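Local coordinates for Glyco_hydro_cc domain-containing protein (Cryptococcus neoformans, PDB 6UBC) that probably binds beta-1,3-glucan oligosaccharides, as an oligosaccharide-binding member (subgroup VII) of glycoside hydrolase family GH128, at residues 197-211 with 400-413. Sequence-based numbering, arbitrary orientation.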
ATOM      1  N   TYR A 197      -9.124 -11.496  -0.786  1.00 30.04           N
ATOM      2  CA  TYR A 197      -8.818 -10.166  -0.203  1.00 27.89           C
ATOM      3  C   TYR A 197      -7.489 -10.267   0.556  1.00 28.37           C
ATOM      4  O   TYR A 197      -6.815  -9.241   0.668  1.00 27.38           O
ATOM      5  CB  TYR A 197      -9.976  -9.679   0.649  1.00 29.20           C
ATOM      6  CG  TYR A 197     -11.079  -9.027  -0.155  1.00 30.08           C
ATOM      7  CD1 TYR A 197     -11.147  -9.134  -1.536  1.00 30.95           C
ATOM      8  CD2 TYR A 197     -12.020  -8.252   0.474  1.00 30.73           C
ATOM      9  CE1 TYR A 197     -12.166  -8.512  -2.260  1.00 33.26           C
ATOM     10  CE2 TYR A 197     -13.083  -7.697  -0.227  1.00 30.58           C
ATOM     11  CZ  TYR A 197     -13.135  -7.796  -1.595  1.00 32.22           C
ATOM     12  OH  TYR A 197     -14.156  -7.198  -2.292  1.00 34.44           O
ATOM     13  N   THR A 198      -7.157 -11.429   1.119  1.00 27.74           N
ATOM     14  CA  THR A 198      -5.800 -11.740   1.608  1.00 26.90           C
ATOM     15  C   THR A 198      -5.100 -12.609   0.573  1.00 27.63           C
ATOM     16  O   THR A 198      -5.411 -13.801   0.479  1.00 27.89           O
ATOM     17  CB  THR A 198      -5.870 -12.417   2.965  1.00 28.18           C
ATOM     18  OG1 THR A 198      -6.482 -11.532   3.893  1.00 28.07           O
ATOM     19  CG2 THR A 198      -4.498 -12.778   3.502  1.00 27.11           C
ATOM     20  N   PRO A 199      -4.200 -12.065  -0.278  1.00 27.18           N
ATOM     21  CA  PRO A 199      -3.632 -12.853  -1.378  1.00 27.17           C
ATOM     22  C   PRO A 199      -2.947 -14.131  -0.883  1.00 25.79           C
ATOM     23  O   PRO A 199      -2.085 -14.060   0.027  1.00 26.38           O
ATOM     24  CB  PRO A 199      -2.643 -11.895  -2.012  1.00 27.57           C
ATOM     25  CG  PRO A 199      -3.296 -10.515  -1.738  1.00 27.39           C
ATOM     26  CD  PRO A 199      -3.777 -10.643  -0.302  1.00 26.56           C
ATOM     27  N   ASN A 200      -3.383 -15.262  -1.424  1.00 26.43           N
ATOM     28  CA  ASN A 200      -2.721 -16.561  -1.144  1.00 28.66           C
ATOM     29  C   ASN A 200      -2.830 -16.888   0.352  1.00 28.84           C
ATOM     30  O   ASN A 200      -2.072 -17.747   0.858  1.00 29.82           O
ATOM     31  CB  ASN A 200      -1.287 -16.512  -1.615  1.00 28.01           C
ATOM     32  CG  ASN A 200      -1.244 -16.265  -3.100  1.00 33.01           C
ATOM     33  OD1 ASN A 200      -1.747 -17.083  -3.848  1.00 30.34           O
ATOM     34  ND2 ASN A 200      -0.674 -15.153  -3.553  1.00 30.25           N
ATOM     35  N   GLY A 201      -3.729 -16.236   1.058  1.00 28.53           N
ATOM     36  CA  GLY A 201      -3.922 -16.442   2.508  1.00 29.06           C
ATOM     37  C   GLY A 201      -2.743 -16.000   3.347  1.00 28.36           C
ATOM     38  O   GLY A 201      -2.605 -16.459   4.490  1.00 29.28           O
ATOM     39  N   ILE A 202      -1.943 -15.049   2.844  1.00 27.45           N
ATOM     40  CA  ILE A 202      -0.787 -14.490   3.603  1.00 24.90           C
ATOM     41  C   ILE A 202      -0.953 -12.966   3.605  1.00 25.11           C
ATOM     42  O   ILE A 202      -0.852 -12.373   2.536  1.00 24.35           O
ATOM     43  CB  ILE A 202       0.554 -14.908   2.971  1.00 26.81           C
ATOM     44  CG1 ILE A 202       0.692 -16.433   2.822  1.00 28.26           C
ATOM     45  CG2 ILE A 202       1.723 -14.324   3.777  1.00 25.58           C
ATOM     46  CD1 ILE A 202       1.881 -16.851   2.032  1.00 28.48           C
ATOM     47  N   LYS A 203      -1.214 -12.384   4.753  1.00 23.62           N
ATOM     48  CA  LYS A 203      -1.446 -10.911   4.785  1.00 26.07           C
ATOM     49  C   LYS A 203      -0.167 -10.206   4.356  1.00 24.29           C
ATOM     50  O   LYS A 203      -0.254  -9.120   3.762  1.00 23.57           O
ATOM     51  CB  LYS A 203      -1.807 -10.456   6.188  1.00 25.22           C
ATOM     52  CG  LYS A 203      -3.196 -10.864   6.668  1.00 27.75           C
ATOM     53  CD  LYS A 203      -3.573 -10.205   7.966  1.00 26.56           C
ATOM     54  CE  LYS A 203      -4.881 -10.691   8.557  1.00 27.88           C
ATOM     55  NZ  LYS A 203      -5.362  -9.837   9.657  1.00 27.36           N
ATOM     56  N   ALA A 204       0.983 -10.719   4.775  1.00 25.43           N
ATOM     57  CA  ALA A 204       2.223  -9.932   4.659  1.00 24.20           C
ATOM     58  C   ALA A 204       2.604  -9.800   3.189  1.00 24.52           C
ATOM     59  O   ALA A 204       2.592 -10.800   2.441  1.00 23.28           O
ATOM     60  CB  ALA A 204       3.344 -10.619   5.451  1.00 25.34           C
ATOM     61  N   GLY A 205       3.022  -8.606   2.794  1.00 23.06           N
ATOM     62  CA  GLY A 205       3.571  -8.366   1.475  1.00 22.90           C
ATOM     63  C   GLY A 205       4.787  -7.445   1.547  1.00 22.54           C
ATOM     64  O   GLY A 205       5.254  -7.114   2.649  1.00 23.01           O
ATOM     65  N   VAL A 206       5.174  -6.931   0.390  1.00 23.87           N
ATOM     66  CA  VAL A 206       6.278  -5.944   0.399  1.00 24.95           C
ATOM     67  C   VAL A 206       6.094  -4.989  -0.764  1.00 25.48           C
ATOM     68  O   VAL A 206       5.508  -5.394  -1.772  1.00 24.59           O
ATOM     69  CB  VAL A 206       7.638  -6.643   0.429  1.00 27.88           C
ATOM     70  CG1 VAL A 206       8.012  -7.164  -0.960  1.00 29.71           C
ATOM     71  CG2 VAL A 206       8.722  -5.670   0.985  1.00 28.40           C
ATOM     72  N   SER A 207       6.641  -3.790  -0.607  1.00 24.78           N
ATOM     73  CA  SER A 207       6.743  -2.754  -1.643  1.00 23.69           C
ATOM     74  C   SER A 207       8.179  -2.761  -2.163  1.00 24.23           C
ATOM     75  O   SER A 207       9.085  -2.858  -1.328  1.00 23.77           O
ATOM     76  CB  SER A 207       6.340  -1.408  -1.066  1.00 24.49           C
ATOM     77  OG  SER A 207       7.242  -0.974  -0.047  1.00 22.33           O
ATOM     78  N   GLY A 208       8.349  -2.771  -3.489  1.00 23.73           N
ATOM     79  CA  GLY A 208       9.665  -2.743  -4.134  1.00 26.27           C
ATOM     80  C   GLY A 208      10.040  -4.137  -4.616  1.00 26.87           C
ATOM     81  O   GLY A 208       9.409  -5.155  -4.161  1.00 28.54           O
ATOM     82  N   ASP A 209      11.014  -4.207  -5.506  1.00 25.67           N
ATOM     83  CA  ASP A 209      11.458  -5.499  -6.101  1.00 25.60           C
ATOM     84  C   ASP A 209      12.679  -6.084  -5.410  1.00 26.44           C
ATOM     85  O   ASP A 209      12.733  -7.310  -5.267  1.00 27.47           O
ATOM     86  CB  ASP A 209      11.779  -5.254  -7.577  1.00 26.27           C
ATOM     87  CG  ASP A 209      10.528  -4.860  -8.359  1.00 27.46           C
ATOM     88  OD1 ASP A 209       9.524  -5.646  -8.396  1.00 25.53           O
ATOM     89  OD2 ASP A 209      10.558  -3.776  -8.984  1.00 26.81           O
ATOM     90  N   ASP A 210      13.569  -5.256  -4.908  1.00 25.03           N
ATOM     91  CA  ASP A 210      14.821  -5.758  -4.295  1.00 29.97           C
ATOM     92  C   ASP A 210      14.508  -6.707  -3.151  1.00 28.70           C
ATOM     93  O   ASP A 210      15.231  -7.681  -2.965  1.00 26.99           O
ATOM     94  CB  ASP A 210      15.696  -4.603  -3.843  1.00 32.06           C
ATOM     95  CG  ASP A 210      16.361  -3.885  -5.002  1.00 39.92           C
ATOM     96  OD1 ASP A 210      16.240  -4.356  -6.147  1.00 36.10           O
ATOM     97  OD2 ASP A 210      17.029  -2.877  -4.729  1.00 39.36           O
ATOM     98  N   PRO A 211      13.465  -6.469  -2.322  1.00 27.86           N
ATOM     99  CA  PRO A 211      13.199  -7.387  -1.214  1.00 27.31           C
ATOM    100  C   PRO A 211      12.690  -8.784  -1.584  1.00 26.54           C
ATOM    101  O   PRO A 211      12.805  -9.700  -0.737  1.00 26.16           O
ATOM    102  CB  PRO A 211      12.147  -6.659  -0.351  1.00 26.36           C
ATOM    103  CG  PRO A 211      12.334  -5.187  -0.712  1.00 26.59           C
ATOM    104  CD  PRO A 211      12.688  -5.219  -2.200  1.00 26.17           C
ATOM    105  N   PHE A 400      -1.415  -6.291  12.993  1.00 26.88           N
ATOM    106  CA  PHE A 400      -2.069  -6.492  11.690  1.00 25.48           C
ATOM    107  C   PHE A 400      -2.586  -7.945  11.595  1.00 26.18           C
ATOM    108  O   PHE A 400      -3.717  -8.134  11.145  1.00 26.96           O
ATOM    109  CB  PHE A 400      -1.123  -6.205  10.528  1.00 24.12           C
ATOM    110  CG  PHE A 400      -0.766  -4.764  10.305  1.00 25.85           C
ATOM    111  CD1 PHE A 400      -1.593  -3.716  10.652  1.00 23.63           C
ATOM    112  CD2 PHE A 400       0.456  -4.449   9.749  1.00 25.52           C
ATOM    113  CE1 PHE A 400      -1.258  -2.405  10.340  1.00 24.85           C
ATOM    114  CE2 PHE A 400       0.811  -3.144   9.484  1.00 25.85           C
ATOM    115  CZ  PHE A 400      -0.058  -2.114   9.722  1.00 24.70           C
ATOM    116  N   GLU A 401      -1.766  -8.912  11.982  1.00 26.32           N
ATOM    117  CA  GLU A 401      -2.190 -10.334  11.860  1.00 29.47           C
ATOM    118  C   GLU A 401      -3.467 -10.542  12.699  1.00 29.15           C
ATOM    119  O   GLU A 401      -4.385 -11.273  12.284  1.00 29.69           O
ATOM    120  CB  GLU A 401      -1.025 -11.246  12.244  1.00 28.44           C
ATOM    121  CG  GLU A 401       0.067 -11.277  11.214  1.00 28.28           C
ATOM    122  CD  GLU A 401      -0.290 -11.852   9.848  1.00 30.68           C
ATOM    123  OE1 GLU A 401      -1.382 -12.506   9.711  1.00 28.67           O
ATOM    124  OE2 GLU A 401       0.526 -11.667   8.887  1.00 28.85           O
ATOM    125  N   SER A 402      -3.570  -9.894  13.844  1.00 29.50           N
ATOM    126  CA  SER A 402      -4.690 -10.183  14.776  1.00 33.65           C
ATOM    127  C   SER A 402      -5.924  -9.352  14.397  1.00 32.91           C
ATOM    128  O   SER A 402      -7.023  -9.633  14.867  1.00 30.43           O
ATOM    129  CB  SER A 402      -4.243  -9.995  16.192  1.00 36.65           C
ATOM    130  OG  SER A 402      -4.141  -8.623  16.426  1.00 44.93           O
ATOM    131  N   ASP A 403      -5.763  -8.365  13.515  1.00 29.25           N
ATOM    132  CA  ASP A 403      -6.847  -7.403  13.240  1.00 29.63           C
ATOM    133  C   ASP A 403      -7.604  -7.883  12.016  1.00 29.57           C
ATOM    134  O   ASP A 403      -7.120  -7.733  10.865  1.00 27.02           O
ATOM    135  CB  ASP A 403      -6.335  -5.972  13.102  1.00 31.24           C
ATOM    136  CG  ASP A 403      -7.436  -4.925  13.123  1.00 33.03           C
ATOM    137  OD1 ASP A 403      -8.605  -5.258  12.778  1.00 32.26           O
ATOM    138  OD2 ASP A 403      -7.091  -3.757  13.458  1.00 33.42           O
ATOM    139  N   ASP A 404      -8.827  -8.340  12.217  1.00 29.33           N
ATOM    140  CA  ASP A 404      -9.641  -8.840  11.098  1.00 32.02           C
ATOM    141  C   ASP A 404     -10.001  -7.736  10.110  1.00 32.07           C
ATOM    142  O   ASP A 404     -10.434  -8.097   8.992  1.00 32.39           O
ATOM    143  CB  ASP A 404     -10.954  -9.438  11.628  1.00 38.08           C
ATOM    144  CG  ASP A 404     -10.714 -10.832  12.219  1.00 47.25           C
ATOM    145  OD1 ASP A 404      -9.509 -11.292  12.244  1.00 43.36           O
ATOM    146  OD2 ASP A 404     -11.728 -11.486  12.596  1.00 54.20           O
ATOM    147  N   ARG A 405      -9.893  -6.456  10.461  1.00 27.05           N
ATOM    148  CA  ARG A 405     -10.157  -5.387   9.465  1.00 26.94           C
ATOM    149  C   ARG A 405      -9.009  -5.300   8.437  1.00 26.57           C
ATOM    150  O   ARG A 405      -9.242  -4.724   7.352  1.00 26.29           O
ATOM    151  CB  ARG A 405     -10.331  -4.035  10.149  1.00 27.42           C
ATOM    152  CG  ARG A 405     -11.578  -3.909  11.027  1.00 29.00           C
ATOM    153  CD  ARG A 405     -11.566  -2.787  12.059  1.00 30.56           C
ATOM    154  NE  ARG A 405     -10.392  -2.797  12.935  1.00 29.53           N
ATOM    155  CZ  ARG A 405     -10.052  -1.813  13.754  1.00 30.65           C
ATOM    156  NH1 ARG A 405     -10.833  -0.752  13.878  1.00 31.74           N
ATOM    157  NH2 ARG A 405      -8.946  -1.882  14.474  1.00 32.07           N
ATOM    158  N   VAL A 406      -7.806  -5.744   8.790  1.00 25.87           N
ATOM    159  CA  VAL A 406      -6.614  -5.579   7.891  1.00 25.44           C
ATOM    160  C   VAL A 406      -6.452  -6.878   7.114  1.00 26.18           C
ATOM    161  O   VAL A 406      -6.128  -7.924   7.730  1.00 27.35           O
ATOM    162  CB  VAL A 406      -5.378  -5.210   8.710  1.00 25.84           C
ATOM    163  CG1 VAL A 406      -4.123  -5.239   7.825  1.00 26.08           C
ATOM    164  CG2 VAL A 406      -5.569  -3.842   9.372  1.00 27.30           C
ATOM    165  N   GLN A 407      -6.652  -6.848   5.811  1.00 26.23           N
ATOM    166  CA  GLN A 407      -6.537  -8.104   5.003  1.00 27.66           C
ATOM    167  C   GLN A 407      -5.156  -8.245   4.365  1.00 26.92           C
ATOM    168  O   GLN A 407      -4.857  -9.311   3.863  1.00 26.62           O
ATOM    169  CB  GLN A 407      -7.562  -8.176   3.875  1.00 29.70           C
ATOM    170  CG  GLN A 407      -8.953  -7.932   4.347  1.00 40.13           C
ATOM    171  CD  GLN A 407      -9.448  -9.236   4.816  1.00 46.00           C
ATOM    172  OE1 GLN A 407      -9.686 -10.129   3.987  1.00 51.50           O
ATOM    173  NE2 GLN A 407      -9.561  -9.309   6.137  1.00 54.81           N
ATOM    174  N   ALA A 408      -4.326  -7.198   4.374  1.00 26.01           N
ATOM    175  CA  ALA A 408      -2.958  -7.272   3.824  1.00 23.36           C
ATOM    176  C   ALA A 408      -2.162  -6.068   4.353  1.00 24.76           C
ATOM    177  O   ALA A 408      -2.790  -5.006   4.601  1.00 22.60           O
ATOM    178  CB  ALA A 408      -3.014  -7.306   2.291  1.00 23.85           C
ATOM    179  N   TYR A 409      -0.837  -6.207   4.419  1.00 24.13           N
ATOM    180  CA  TYR A 409       0.060  -5.090   4.779  1.00 23.02           C
ATOM    181  C   TYR A 409       1.412  -5.325   4.116  1.00 24.00           C
ATOM    182  O   TYR A 409       1.836  -6.481   3.793  1.00 23.26           O
ATOM    183  CB  TYR A 409       0.170  -5.000   6.298  1.00 22.69           C
ATOM    184  CG  TYR A 409       0.691  -6.274   6.917  1.00 23.44           C
ATOM    185  CD1 TYR A 409       2.059  -6.515   7.047  1.00 22.82           C
ATOM    186  CD2 TYR A 409      -0.159  -7.255   7.410  1.00 24.55           C
ATOM    187  CE1 TYR A 409       2.560  -7.679   7.600  1.00 23.19           C
ATOM    188  CE2 TYR A 409       0.330  -8.424   7.985  1.00 24.26           C
ATOM    189  CZ  TYR A 409       1.705  -8.645   8.077  1.00 24.60           C
ATOM    190  OH  TYR A 409       2.229  -9.765   8.659  1.00 26.16           O
ATOM    191  N   ALA A 410       2.095  -4.201   3.903  1.00 22.12           N
ATOM    192  CA  ALA A 410       3.439  -4.176   3.283  1.00 22.31           C
ATOM    193  C   ALA A 410       4.328  -3.148   3.958  1.00 21.93           C
ATOM    194  O   ALA A 410       3.998  -1.926   4.017  1.00 21.55           O
ATOM    195  CB  ALA A 410       3.310  -3.893   1.802  1.00 23.90           C
ATOM    196  N   TYR A 411       5.523  -3.619   4.289  1.00 21.57           N
ATOM    197  CA  TYR A 411       6.659  -2.779   4.701  1.00 21.88           C
ATOM    198  C   TYR A 411       6.983  -1.739   3.630  1.00 21.57           C
ATOM    199  O   TYR A 411       7.183  -2.082   2.437  1.00 22.70           O
ATOM    200  CB  TYR A 411       7.806  -3.706   4.998  1.00 21.95           C
ATOM    201  CG  TYR A 411       8.982  -3.115   5.722  1.00 23.27           C
ATOM    202  CD1 TYR A 411       9.892  -2.287   5.060  1.00 22.69           C
ATOM    203  CD2 TYR A 411       9.191  -3.370   7.049  1.00 23.22           C
ATOM    204  CE1 TYR A 411      11.007  -1.804   5.714  1.00 22.72           C
ATOM    205  CE2 TYR A 411      10.310  -2.910   7.714  1.00 24.41           C
ATOM    206  CZ  TYR A 411      11.202  -2.090   7.060  1.00 23.55           C
ATOM    207  OH  TYR A 411      12.306  -1.645   7.716  1.00 22.86           O
ATOM    208  N   SER A 412       7.085  -0.460   4.022  1.00 20.93           N
ATOM    209  CA  SER A 412       7.380   0.611   3.055  1.00 22.11           C
ATOM    210  C   SER A 412       8.858   0.579   2.719  1.00 22.13           C
ATOM    211  O   SER A 412       9.663   0.648   3.667  1.00 22.43           O
ATOM    212  CB  SER A 412       6.996   1.943   3.601  1.00 23.05           C
ATOM    213  OG  SER A 412       7.302   2.926   2.641  1.00 25.42           O
ATOM    214  N   THR A 413       9.246   0.599   1.418  1.00 23.50           N
ATOM    215  CA  THR A 413      10.660   0.850   1.026  1.00 24.35           C
ATOM    216  C   THR A 413      10.718   2.178   0.248  1.00 25.10           C
ATOM    217  O   THR A 413      11.561   2.357  -0.594  1.00 27.22           O
ATOM    218  CB  THR A 413      11.223  -0.359   0.253  1.00 23.92           C
ATOM    219  OG1 THR A 413      10.512  -0.489  -0.982  1.00 22.28           O
ATOM    220  CG2 THR A 413      11.212  -1.632   1.078  1.00 24.61           C
TER
HETATM  221  O   HOH W   1      -7.445 -11.705  10.624  1.00 29.19           O
HETATM  222  O   HOH W   2      -1.886 -13.991   7.378  1.00 30.05           O
HETATM  223  O   HOH W   3       1.269 -12.947   6.592  1.00 26.13           O
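Lys203 and Tyr409 meet where the first and last strands of the GH128 (beta/alpha)8-type barrel, 204-207 and 406-411, run parallel and close its wall. The pairing is short: Tyr409 N donates to Lys203 O (3.0 Å), and Gly205 N returns a bond to Tyr409 O, approached nearly along the C=O axis. The strand axes cross at 41°.

Packing is tight around the Tyr409 ring. Its CG sits between the backbone N and carbonyl carbon (chi1 58°), which brings one face under Ala204, whose CA lies 3.9 Å from the ring centroid in a CH-pi contact. Lys203 CB touches CE2, while the hydroxyl OH donates to Glu401 OE2 (2.6 Å), a bond that should limit swinging of the phenol. Tyr436 and Ile440 of helix 431-441 also pack on this tyrosine.

Extended beyond CG, the Lys203 chain slides past Glu401 in the opposite direction and delivers its ammonium to the C-terminal end of helix 386-402 and the start of strand 406-411. NZ donates to Phe400 O (2.8 Å), Val406 O (2.8 Å) and, from well above the carbonyl plane, Glu401 O. Carbonyl oxygens thus grip the charge, and nearby acidic groups would probably favour it further.

The watery side lies along Glu401 and Asp404. One water links Lys203 NZ to Asp404 OD1; two others join the carboxylate oxygens of Glu401 to the backbone N atoms of Lys203 and Ala204. On another flank, Thr198 OG1 reaches a lone pair of Gln407 O in the carbonyl plane.

Farther along, side chains take over from the backbone: Thr413 OG1 donates to Ser207 O, and Ser207 OG receives Thr413 N while donating to Tyr411 O at 2.7 Å.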